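Side-chain contacts in MstE (Scytonema sp. PCC 10023, PDB 6SBF), which probably cyclises isoprenoid precursors of merosterols as a single-domain class II (type II) terpene cyclase: residues E37-E42 with H78-Q83; Q83-L88 with A120-S125. The protein carries 1 engineered substitution. All blocks are in the same frame, centred on the assembly; numbering follows the deposited sequence.

Contact 1: E37-E42 with H78-Q83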
ATOM      1  N   GLU A  37       5.034  -2.478  19.537  1.00 13.42           N
ATOM      2  CA  GLU A  37       6.379  -2.792  20.106  1.00 15.38           C
ATOM      3  C   GLU A  37       7.497  -2.543  19.084  1.00 14.72           C
ATOM      4  O   GLU A  37       8.631  -2.271  19.481  1.00 19.17           O
ATOM      5  CB  GLU A  37       6.409  -4.221  20.644  1.00 16.73           C
ATOM      6  CG  GLU A  37       7.741  -4.640  21.228  1.00 28.73           C
ATOM      7  CD  GLU A  37       8.276  -3.789  22.345  1.00 46.96           C
ATOM      8  OE1 GLU A  37       9.519  -3.725  22.484  1.00 62.90           O
ATOM      9  OE2 GLU A  37       7.457  -3.199  23.072  1.00 51.02           O
ATOM     10  N   ALA A  38       7.189  -2.649  17.801  1.00 13.98           N
ATOM     11  CA  ALA A  38       8.199  -2.615  16.716  1.00 14.62           C
ATOM     12  C   ALA A  38       8.645  -1.199  16.397  1.00 14.95           C
ATOM     13  O   ALA A  38       9.597  -1.039  15.628  1.00 18.16           O
ATOM     14  CB  ALA A  38       7.661  -3.318  15.471  1.00 16.56           C
ATOM     15  N   ARG A  39       8.041  -0.155  16.954  1.00 15.37           N
ATOM     16  CA  ARG A  39       8.476   1.246  16.752  1.00 14.88           C
ATOM     17  C   ARG A  39       9.887   1.430  17.338  1.00 15.50           C
ATOM     18  O   ARG A  39      10.228   0.769  18.365  1.00 18.46           O
ATOM     19  CB  ARG A  39       7.465   2.193  17.415  1.00 15.00           C
ATOM     20  CG  ARG A  39       6.120   2.163  16.736  1.00 14.15           C
ATOM     21  CD  ARG A  39       5.090   3.004  17.443  1.00 13.42           C
ATOM     22  NE  ARG A  39       4.736   2.455  18.737  1.00 14.28           N
ATOM     23  CZ  ARG A  39       4.002   3.066  19.634  1.00 15.73           C
ATOM     24  NH1 ARG A  39       3.818   2.451  20.786  1.00 17.80           N
ATOM     25  NH2 ARG A  39       3.442   4.227  19.330  1.00 16.42           N
ATOM     26  N   ASN A  40      10.631   2.356  16.748  1.00 15.25           N
ATOM     27  CA  ASN A  40      12.009   2.654  17.218  1.00 17.53           C
ATOM     28  C   ASN A  40      11.985   3.667  18.379  1.00 22.49           C
ATOM     29  O   ASN A  40      10.920   3.986  18.872  1.00 19.69           O
ATOM     30  CB  ASN A  40      12.886   3.054  16.034  1.00 18.13           C
ATOM     31  CG  ASN A  40      12.622   4.421  15.436  1.00 18.47           C
ATOM     32  OD1 ASN A  40      11.868   5.217  16.019  1.00 18.20           O
ATOM     33  ND2 ASN A  40      13.166   4.678  14.232  1.00 20.97           N
ATOM     34  N   LEU A  41      13.157   4.147  18.795  1.00 25.91           N
ATOM     35  CA  LEU A  41      13.330   5.000  20.001  1.00 30.94           C
ATOM     36  C   LEU A  41      12.390   6.195  19.955  1.00 28.95           C
ATOM     37  O   LEU A  41      11.705   6.496  20.945  1.00 33.99           O
ATOM     38  CB  LEU A  41      14.792   5.516  20.098  1.00 39.21           C
ATOM     39  CG  LEU A  41      15.946   4.501  20.076  1.00 33.63           C
ATOM     40  CD1 LEU A  41      17.297   5.138  19.678  1.00 38.92           C
ATOM     41  CD2 LEU A  41      16.049   3.854  21.453  1.00 44.85           C
ATOM     42  N   GLU A  42      12.394   6.925  18.824  0.50 29.86           N
ATOM     43  CA  GLU A  42      11.603   8.177  18.647  0.50 30.00           C
ATOM     44  C   GLU A  42      10.137   7.795  18.427  0.50 22.81           C
ATOM     45  O   GLU A  42       9.285   8.642  18.635  0.50 22.15           O
ATOM     46  CB  GLU A  42      12.070   9.042  17.463  0.50 33.23           C
ATOM     47  CG  GLU A  42      13.203  10.018  17.771  0.50 34.37           C
ATOM     48  CD  GLU A  42      12.870  11.306  18.513  0.50 29.39           C
ATOM     49  OE1 GLU A  42      11.757  11.868  18.316  0.50 33.14           O
ATOM     50  OE2 GLU A  42      13.744  11.771  19.278  0.50 34.72           O
ATOM     51  N   HIS A  78      -5.211   5.029  18.503  1.00 12.60           N
ATOM     52  CA  HIS A  78      -5.396   6.440  18.083  1.00 13.02           C
ATOM     53  C   HIS A  78      -4.259   7.302  18.611  1.00 12.34           C
ATOM     54  O   HIS A  78      -3.753   8.158  17.898  1.00 13.05           O
ATOM     55  CB  HIS A  78      -6.771   7.001  18.466  1.00 12.88           C
ATOM     56  CG  HIS A  78      -7.065   8.278  17.780  1.00 14.03           C
ATOM     57  ND1 HIS A  78      -7.338   8.340  16.434  1.00 14.73           N
ATOM     58  CD2 HIS A  78      -7.087   9.568  18.246  1.00 14.75           C
ATOM     59  CE1 HIS A  78      -7.467   9.604  16.096  1.00 14.81           C
ATOM     60  NE2 HIS A  78      -7.340  10.403  17.202  1.00 14.04           N
ATOM     61  N   GLU A  79      -3.829   7.038  19.847  1.00 12.93           N
ATOM     62  CA  GLU A  79      -2.675   7.808  20.427  1.00 13.94           C
ATOM     63  C   GLU A  79      -1.406   7.559  19.630  1.00 12.18           C
ATOM     64  O   GLU A  79      -0.635   8.498  19.379  1.00 13.19           O
ATOM     65  CB  GLU A  79      -2.485   7.431  21.889  1.00 15.29           C
ATOM     66  CG  GLU A  79      -3.569   7.937  22.809  1.00 16.08           C
ATOM     67  CD  GLU A  79      -3.528   7.368  24.214  1.00 19.18           C
ATOM     68  OE1 GLU A  79      -2.801   6.432  24.509  1.00 24.87           O
ATOM     69  OE2 GLU A  79      -4.321   7.915  25.043  1.00 21.51           O
ATOM     70  N   ALA A  80      -1.196   6.308  19.219  1.00 13.25           N
ATOM     71  CA  ALA A  80      -0.019   5.986  18.372  1.00 12.61           C
ATOM     72  C   ALA A  80      -0.084   6.738  17.050  1.00 12.48           C
ATOM     73  O   ALA A  80       0.937   7.215  16.553  1.00 13.33           O
ATOM     74  CB  ALA A  80       0.065   4.514  18.160  1.00 13.06           C
ATOM     75  N   LEU A  81      -1.269   6.850  16.470  1.00 12.01           N
ATOM     76  CA  LEU A  81      -1.440   7.595  15.217  1.00 12.66           C
ATOM     77  C   LEU A  81      -1.215   9.084  15.394  1.00 11.23           C
ATOM     78  O   LEU A  81      -0.574   9.755  14.566  1.00 12.29           O
ATOM     79  CB  LEU A  81      -2.789   7.315  14.598  1.00 13.08           C
ATOM     80  CG  LEU A  81      -2.905   6.071  13.743  1.00 18.90           C
ATOM     81  CD1 LEU A  81      -2.156   4.870  14.240  1.00 21.79           C
ATOM     82  CD2 LEU A  81      -4.313   5.795  13.352  1.00 19.40           C
ATOM     83  N   MET A  82      -1.674   9.636  16.522  1.00 12.67           N
ATOM     84  CA  MET A  82      -1.420  11.060  16.840  0.50 13.92           C
ATOM     85  C   MET A  82       0.105  11.282  16.954  1.00 12.62           C
ATOM     86  O   MET A  82       0.611  12.273  16.442  1.00 13.70           O
ATOM     87  CB  MET A  82      -2.144  11.392  18.149  0.50 16.85           C
ATOM     88  CG  MET A  82      -3.635  11.418  17.995  0.50 18.83           C
ATOM     89  SD  MET A  82      -4.093  13.008  17.335  0.50 27.79           S
ATOM     90  CE  MET A  82      -4.223  13.905  18.887  0.50 25.78           C
ATOM     91  N   GLN A  83       0.812  10.355  17.606  1.00 12.84           N
ATOM     92  CA  GLN A  83       2.271  10.466  17.745  1.00 14.06           C
ATOM     93  C   GLN A  83       2.948  10.370  16.365  1.00 13.16           C
ATOM     94  O   GLN A  83       3.876  11.112  16.065  1.00 13.96           O
ATOM     95  CB  GLN A  83       2.836   9.408  18.691  1.00 15.66           C
ATOM     96  CG  GLN A  83       4.399   9.354  18.599  1.00 20.96           C
ATOM     97  CD  GLN A  83       5.051   8.407  19.587  1.00 25.42           C
ATOM     98  OE1 GLN A  83       5.462   8.816  20.670  1.00 31.12           O
ATOM     99  NE2 GLN A  83       5.140   7.134  19.217  1.00 19.41           N
TER
HETATM  100  O   HOH W   1       3.462   6.072  17.071  1.00 15.58           O
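Arg-39 and Gln-83 reach toward each other from opposite directions, and their polar ends meet at NH2 and NE2. The separation, 3.4 Å from Arg-39 NH2 to Gln-83 NE2, might suggest a hydrogen bond, but both atoms are donors. A water resolves the conflict. It accepts from Arg-39 NH2 at 2.9 Å, lying in the guanidinium plane at its edge, and from Gln-83 NE2, also at 2.9 Å. Its own proton goes to the backbone, with 2.8 Å between the water and Ala-80 O. Two donors and one acceptor thus share a single water, and the guanidinium and amide planes, 49° apart, need not align.

Gln-83 gets there with CG anti to its backbone N (chi1 168°) and the chain extended beyond, so the amide stands well off the helix. The arginine chain is instead bent at chi3 (-68°), which brings NH2 over the helix flank, where it also touches Ala-80 CB at 3.6 Å; the small methyl probably allows this close approach. The other side of the guanidinium group is tied back to its own chain, with NE bonded to Leu-36 O at the end of helix 18-37.

The result is a water-bridged junction between the loop following helix 18-37 and the flank of helix 75-90, joining two elements of the alpha6-alpha6 barrel fold separated by strands 47-50 and 55-57 and helix 59-69.

Contact 2: Q83-L88 with A120-S125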
ATOM      1  N   GLN A  83       0.812  10.355  17.606  1.00 12.84           N
ATOM      2  CA  GLN A  83       2.271  10.466  17.745  1.00 14.06           C
ATOM      3  C   GLN A  83       2.948  10.370  16.365  1.00 13.16           C
ATOM      4  O   GLN A  83       3.876  11.112  16.065  1.00 13.96           O
ATOM      5  CB  GLN A  83       2.836   9.408  18.691  1.00 15.66           C
ATOM      6  CG  GLN A  83       4.399   9.354  18.599  1.00 20.96           C
ATOM      7  CD  GLN A  83       5.051   8.407  19.587  1.00 25.42           C
ATOM      8  OE1 GLN A  83       5.462   8.816  20.670  1.00 31.12           O
ATOM      9  NE2 GLN A  83       5.140   7.134  19.217  1.00 19.41           N
ATOM     10  N   ALA A  84       2.472   9.461  15.520  1.00 12.49           N
ATOM     11  CA  ALA A  84       3.039   9.312  14.167  1.00 12.09           C
ATOM     12  C   ALA A  84       2.871  10.625  13.384  1.00 12.01           C
ATOM     13  O   ALA A  84       3.802  11.027  12.675  1.00 13.37           O
ATOM     14  CB  ALA A  84       2.368   8.162  13.447  1.00 13.74           C
ATOM     15  N   TRP A  85       1.710  11.273  13.518  1.00 12.35           N
ATOM     16  CA  TRP A  85       1.514  12.543  12.809  1.00 12.44           C
ATOM     17  C   TRP A  85       2.442  13.611  13.379  1.00 12.40           C
ATOM     18  O   TRP A  85       2.987  14.415  12.622  1.00 13.67           O
ATOM     19  CB  TRP A  85       0.031  12.963  12.914  1.00 13.05           C
ATOM     20  CG  TRP A  85      -0.280  14.296  12.357  1.00 13.34           C
ATOM     21  CD1 TRP A  85      -0.754  15.382  13.036  1.00 14.50           C
ATOM     22  CD2 TRP A  85      -0.107  14.742  10.992  1.00 12.98           C
ATOM     23  NE1 TRP A  85      -0.862  16.439  12.205  1.00 16.05           N
ATOM     24  CE2 TRP A  85      -0.495  16.098  10.929  1.00 14.28           C
ATOM     25  CE3 TRP A  85       0.339  14.128   9.807  1.00 15.07           C
ATOM     26  CZ2 TRP A  85      -0.451  16.841   9.759  1.00 16.08           C
ATOM     27  CZ3 TRP A  85       0.356  14.866   8.668  1.00 15.81           C
ATOM     28  CH2 TRP A  85       0.003  16.202   8.633  1.00 16.93           C
ATOM     29  N   GLU A  86       2.627  13.632  14.690  1.00 13.10           N
ATOM     30  CA  GLU A  86       3.580  14.597  15.272  1.00 13.84           C
ATOM     31  C   GLU A  86       5.000  14.347  14.736  1.00 13.42           C
ATOM     32  O   GLU A  86       5.707  15.333  14.430  1.00 14.34           O
ATOM     33  CB  GLU A  86       3.556  14.505  16.803  1.00 16.82           C
ATOM     34  CG  GLU A  86       2.280  15.052  17.406  1.00 18.35           C
ATOM     35  CD  GLU A  86       1.910  16.514  17.149  1.00 24.14           C
ATOM     36  OE1 GLU A  86       2.822  17.357  17.074  1.00 27.26           O
ATOM     37  OE2 GLU A  86       0.681  16.803  17.021  1.00 32.39           O
ATOM     38  N   LEU A  87       5.398  13.077  14.583  1.00 13.10           N
ATOM     39  CA  LEU A  87       6.725  12.769  13.978  1.00 12.77           C
ATOM     40  C   LEU A  87       6.796  13.300  12.535  1.00 13.50           C
ATOM     41  O   LEU A  87       7.808  13.913  12.165  1.00 14.49           O
ATOM     42  CB  LEU A  87       6.976  11.257  14.015  1.00 13.06           C
ATOM     43  CG  LEU A  87       7.204  10.720  15.441  1.00 13.91           C
ATOM     44  CD1 LEU A  87       7.298   9.193  15.416  1.00 16.40           C
ATOM     45  CD2 LEU A  87       8.453  11.286  16.068  1.00 17.39           C
ATOM     46  N   LEU A  88       5.742  13.071  11.764  1.00 13.08           N
ATOM     47  CA  LEU A  88       5.698  13.561  10.395  1.00 12.73           C
ATOM     48  C   LEU A  88       5.798  15.082  10.333  1.00 12.84           C
ATOM     49  O   LEU A  88       6.479  15.653   9.464  1.00 13.49           O
ATOM     50  CB  LEU A  88       4.474  13.006   9.683  1.00 13.05           C
ATOM     51  CG  LEU A  88       4.574  11.533   9.310  1.00 14.21           C
ATOM     52  CD1 LEU A  88       3.229  10.977   8.994  1.00 15.60           C
ATOM     53  CD2 LEU A  88       5.546  11.258   8.207  1.00 14.47           C
ATOM     54  N   ALA A 120      -5.866  12.736   7.886  1.00 13.76           N
ATOM     55  CA  ALA A 120      -7.334  12.702   7.969  1.00 14.17           C
ATOM     56  C   ALA A 120      -7.746  11.907   9.204  1.00 13.82           C
ATOM     57  O   ALA A 120      -8.725  12.310   9.913  1.00 16.75           O
ATOM     58  CB  ALA A 120      -7.941  12.183   6.694  1.00 16.97           C
ATOM     59  N   ALA A 121      -7.117  10.789   9.487  1.00 13.64           N
ATOM     60  CA  ALA A 121      -7.510   9.937  10.635  1.00 14.48           C
ATOM     61  C   ALA A 121      -7.330  10.657  11.965  1.00 13.18           C
ATOM     62  O   ALA A 121      -8.024  10.322  12.928  1.00 15.49           O
ATOM     63  CB  ALA A 121      -6.711   8.649  10.605  1.00 15.51           C
ATOM     64  N   VAL A 122      -6.409  11.604  12.032  1.00 12.60           N
ATOM     65  CA  VAL A 122      -6.145  12.323  13.294  1.00 13.20           C
ATOM     66  C   VAL A 122      -6.691  13.762  13.228  1.00 13.06           C
ATOM     67  O   VAL A 122      -6.311  14.561  14.088  1.00 16.29           O
ATOM     68  CB  VAL A 122      -4.658  12.249  13.684  1.00 12.98           C
ATOM     69  CG1 VAL A 122      -4.239  10.797  13.901  1.00 15.33           C
ATOM     70  CG2 VAL A 122      -3.773  12.986  12.673  1.00 13.98           C
ATOM     71  N   GLY A 123      -7.581  14.080  12.297  1.00 14.14           N
ATOM     72  CA  GLY A 123      -8.282  15.357  12.298  1.00 16.57           C
ATOM     73  C   GLY A 123      -7.418  16.512  11.876  1.00 16.00           C
ATOM     74  O   GLY A 123      -7.738  17.648  12.166  1.00 19.18           O
ATOM     75  N   ALA A 124      -6.373  16.203  11.092  1.00 14.62           N
ATOM     76  CA  ALA A 124      -5.388  17.208  10.651  1.00 14.58           C
ATOM     77  C   ALA A 124      -5.417  17.453   9.143  1.00 14.16           C
ATOM     78  O   ALA A 124      -4.517  18.144   8.624  1.00 15.23           O
ATOM     79  CB  ALA A 124      -4.016  16.793  11.065  1.00 15.05           C
ATOM     80  N   SER A 125      -6.485  17.062   8.470  1.00 14.76           N
ATOM     81  CA  SER A 125      -6.578  17.298   7.001  0.50 15.67           C
ATOM     82  C   SER A 125      -6.556  18.783   6.671  1.00 16.06           C
ATOM     83  O   SER A 125      -6.157  19.144   5.592  1.00 20.08           O
ATOM     84  CB  SER A 125      -7.824  16.723   6.395  0.50 17.14           C
ATOM     85  OG  SER A 125      -7.814  15.314   6.398  0.50 17.13           O
TER
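A Schellman motif ends helix 109-121, and the turn it makes presents two apolar side chains, Val-122 and Ala-124, to Trp-85 on helix 75-90. Gly-123 is the C-prime residue, with a positive phi of 74°; its N bonds to Ala-120 O at 3.2 Å, and Ala-124 N returns to Ala-119 O. The turn directs the CB atoms on either side of the glycine in sequence toward the tryptophan.

The indole is carried out from its helix with CG anti to the backbone N (chi1 174°), and the two neighbours divide it, overlapping at CD1. Ala-124 CB sits over one face, 3.1 Å above the ring plane but offset toward the rim. It is closest to Trp-85 NE1 at 3.4 Å, with Trp-85 CE2 following at 3.6 Å, so the methyl rests on the NE1-CE2 bond and reaches on to CZ2 at 3.8 Å. Val-122 uses its CG2 branch nearer the root of the side chain, 3.7 Å from Trp-85 CG and 3.8 Å from Trp-85 CB, approaching the ring obliquely. The Trp-85 side chain also touches Ala-119 and Ser-127. An alanine in place of Trp-85 would probably strip Ala-124 CB and Val-122 CG2 of the indole they rest on and open a gap between helix 75-90 and the turn.

The contacts are almost wholly between apolar atoms; the closest, Ala-124 CB to Trp-85 NE1, is made over the ring face and is not a hydrogen bond. Cohesion here probably rests mainly on dispersion and on removing hydrophobic groups from water, more than on directional bonds.

How the contacts relate
Helix 75-90 is the common member: contact 1 uses residues 78-83 and contact 2 residues 83-88, so Gln-83 belongs to both ranges, although its side chain serves contact 1. The two centres are 12 Å apart, and the contacts themselves touch: Met-82 SD lies 3.8 Å from Val-122 CB, and Glu-42 O is 3.8 Å from Leu-87 CD2. Along the chain they follow in series, linking helix 75-90 first to the loop after helix 18-37 and then to the end of helix 109-121. Their centres lie about 19 and 18 Å from the chain centre, about as far out as the radius of gyration, and both are only partly buried. Neither contains a residue known to be catalytic or substrate-binding.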